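Local coordinates for N-acetyltransferase (Staphylococcus aureus subsp. aureus, PDB 4M85), which probably transfers an acetyl group from acetyl-coenzyme A to an amine of a still unidentified substrate, as a member of the GNAT acetyltransferase family, at residues A[59-64]-A[135-140]. Residues are numbered along the deposited sequence; the frame is centred on the assembly and turned at random.
Sequences HILVYE and LTSLLE
CD1 of L61, on strand 60-65, meets CD1 of L138, on helix 130-140, at 4.1 Å, and the two side chains run obliquely to each other. The CA atoms of L61 and L138 stand 7.8 Å apart, and both CA-CB bonds point across the gap; the leucines meet through one methyl each. Rotation about the first bond differs between the partners. In L61, CG lies opposite the carbonyl carbon (chi1 -54°), and a chi2 of 178° sets CD1 anti to CA, at the far end of the side chain where it can meet the helix; in L138, CG lies opposite the backbone N (chi1 178°). The contact buries 92 Å² over both sides, more than half of it on L61.

In the GNAT fold a mixed sheet is flanked by helices, and here helix 130-140 follows strand 114-121 and leads to strand 147-152, the parallel neighbour of that strand: it is the helix of a beta-alpha-beta crossover. The pair illustrates how such a helix can also touch a strand outside its own crossover, since strand 68-77 lies between 60-65 and 114-121 in the sheet. I73 of that intervening strand pairs with L61 through the backbone as its antiparallel neighbour and touches the side chains of both leucines, while the buried L138 rests further on S75 and on W147 of strand 147-152. On the edge strand 4-7, I5 is touched by S137 and Q7 by L61.

S137 adds a looser contact, its OG 4.4 Å from CD1 of L61, with no hydrogen bond across the segments.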
loop_
_atom_site.group_PDB
_atom_site.type_symbol
_atom_site.label_atom_id
_atom_site.label_comp_id
_atom_site.label_asym_id
_atom_site.label_seq_id
_atom_site.Cartn_x
_atom_site.Cartn_y
_atom_site.Cartn_z
ATOM N N HIS A 59 -1.042 9.531 -2.462
ATOM C CA HIS A 59 -1.620 8.315 -2.988
ATOM C C HIS A 59 -2.424 7.595 -1.916
ATOM O O HIS A 59 -2.851 6.466 -2.143
ATOM C CB HIS A 59 -0.530 7.348 -3.487
ATOM C CG HIS A 59 0.294 7.889 -4.609
ATOM N ND1 HIS A 59 1.505 7.344 -4.970
ATOM C CD2 HIS A 59 0.097 8.956 -5.419
ATOM C CE1 HIS A 59 1.993 8.021 -5.990
ATOM N NE2 HIS A 59 1.172 9.016 -6.267
ATOM N N ILE A 60 -2.605 8.227 -0.748
ATOM C CA ILE A 60 -3.097 7.519 0.430
ATOM C C ILE A 60 -4.336 8.179 1.022
ATOM O O ILE A 60 -4.364 9.399 1.214
ATOM C CB ILE A 60 -1.992 7.395 1.504
ATOM C CG1 ILE A 60 -0.762 6.670 0.908
ATOM C CG2 ILE A 60 -2.541 6.680 2.756
ATOM C CD1 ILE A 60 0.421 6.488 1.846
ATOM N N LEU A 61 -5.358 7.346 1.294
ATOM C CA LEU A 61 -6.469 7.703 2.182
ATOM C C LEU A 61 -6.291 6.988 3.521
ATOM O O LEU A 61 -5.901 5.822 3.569
ATOM C CB LEU A 61 -7.848 7.335 1.609
ATOM C CG LEU A 61 -8.220 7.851 0.227
ATOM C CD1 LEU A 61 -9.591 7.311 -0.097
ATOM C CD2 LEU A 61 -8.240 9.374 0.165
ATOM N N VAL A 62 -6.575 7.694 4.609
ATOM C CA VAL A 62 -6.466 7.119 5.932
ATOM C C VAL A 62 -7.841 7.092 6.574
ATOM O O VAL A 62 -8.702 7.938 6.254
ATOM C CB VAL A 62 -5.467 7.874 6.848
ATOM C CG1 VAL A 62 -4.080 7.901 6.211
ATOM C CG2 VAL A 62 -5.908 9.303 7.114
ATOM N N TYR A 63 -8.013 6.108 7.459
ATOM C CA TYR A 63 -9.134 6.053 8.400
ATOM C C TYR A 63 -8.642 6.524 9.776
ATOM O O TYR A 63 -7.863 5.848 10.444
ATOM C CB TYR A 63 -9.718 4.646 8.487
ATOM C CG TYR A 63 -11.125 4.599 9.057
ATOM C CD1 TYR A 63 -11.351 4.772 10.423
ATOM C CD2 TYR A 63 -12.236 4.361 8.232
ATOM C CE1 TYR A 63 -12.645 4.722 10.959
ATOM C CE2 TYR A 63 -13.530 4.329 8.755
ATOM C CZ TYR A 63 -13.726 4.508 10.130
ATOM O OH TYR A 63 -14.997 4.452 10.683
ATOM N N GLU A 64 -9.095 7.703 10.163
ATOM C CA GLU A 64 -8.719 8.321 11.414
ATOM C C GLU A 64 -9.773 7.995 12.490
ATOM O O GLU A 64 -10.940 8.316 12.316
ATOM C CB GLU A 64 -8.601 9.825 11.199
ATOM C CG GLU A 64 -8.108 10.593 12.416
ATOM C CD GLU A 64 -8.194 12.080 12.227
ATOM O OE1 GLU A 64 -7.827 12.573 11.128
ATOM O OE2 GLU A 64 -8.643 12.756 13.182
ATOM N N LEU A 135 -11.760 0.848 1.115
ATOM C CA LEU A 135 -11.860 0.366 -0.255
ATOM C C LEU A 135 -13.106 0.927 -0.972
ATOM O O LEU A 135 -13.024 1.440 -2.089
ATOM C CB LEU A 135 -11.865 -1.159 -0.251
ATOM C CG LEU A 135 -11.928 -1.898 -1.593
ATOM C CD1 LEU A 135 -10.829 -1.362 -2.487
ATOM C CD2 LEU A 135 -11.787 -3.401 -1.424
ATOM N N THR A 136 -14.254 0.819 -0.321
ATOM C CA THR A 136 -15.517 1.292 -0.881
ATOM C C THR A 136 -15.434 2.788 -1.203
ATOM O O THR A 136 -15.785 3.226 -2.281
ATOM C CB THR A 136 -16.650 0.971 0.090
ATOM O OG1 THR A 136 -16.810 -0.431 0.138
ATOM C CG2 THR A 136 -17.972 1.572 -0.335
ATOM N N SER A 137 -14.906 3.559 -0.273
ATOM C CA SER A 137 -14.817 4.984 -0.460
ATOM C C SER A 137 -13.810 5.354 -1.573
ATOM O O SER A 137 -14.042 6.303 -2.312
ATOM C CB SER A 137 -14.476 5.662 0.866
ATOM O OG SER A 137 -13.906 6.907 0.627
ATOM N N LEU A 138 -12.709 4.600 -1.692
ATOM C CA LEU A 138 -11.736 4.829 -2.749
ATOM C C LEU A 138 -12.330 4.509 -4.123
ATOM O O LEU A 138 -12.090 5.245 -5.088
ATOM C CB LEU A 138 -10.475 3.981 -2.532
ATOM C CG LEU A 138 -9.373 4.083 -3.595
ATOM C CD1 LEU A 138 -8.847 5.506 -3.654
ATOM C CD2 LEU A 138 -8.232 3.113 -3.309
ATOM N N LEU A 139 -13.067 3.394 -4.225
ATOM C CA LEU A 139 -13.671 3.010 -5.513
ATOM C C LEU A 139 -14.699 4.057 -5.937
ATOM O O LEU A 139 -14.772 4.402 -7.095
ATOM C CB LEU A 139 -14.305 1.613 -5.460
ATOM C CG LEU A 139 -13.326 0.437 -5.235
ATOM C CD1 LEU A 139 -14.107 -0.840 -4.973
ATOM C CD2 LEU A 139 -12.349 0.228 -6.385
ATOM N N GLU A 140 -15.475 4.589 -5.000
ATOM C CA GLU A 140 -16.425 5.661 -5.328
ATOM C C GLU A 140 -15.762 6.993 -5.790
ATOM O O GLU A 140 -16.412 7.792 -6.478
ATOM C CB GLU A 140 -17.372 5.908 -4.134
ATOM C CG GLU A 140 -18.629 6.729 -4.450
ATOM C CD GLU A 140 -18.447 8.261 -4.407
ATOM O OE1 GLU A 140 -17.555 8.775 -3.698
ATOM O OE2 GLU A 140 -19.247 8.976 -5.052
#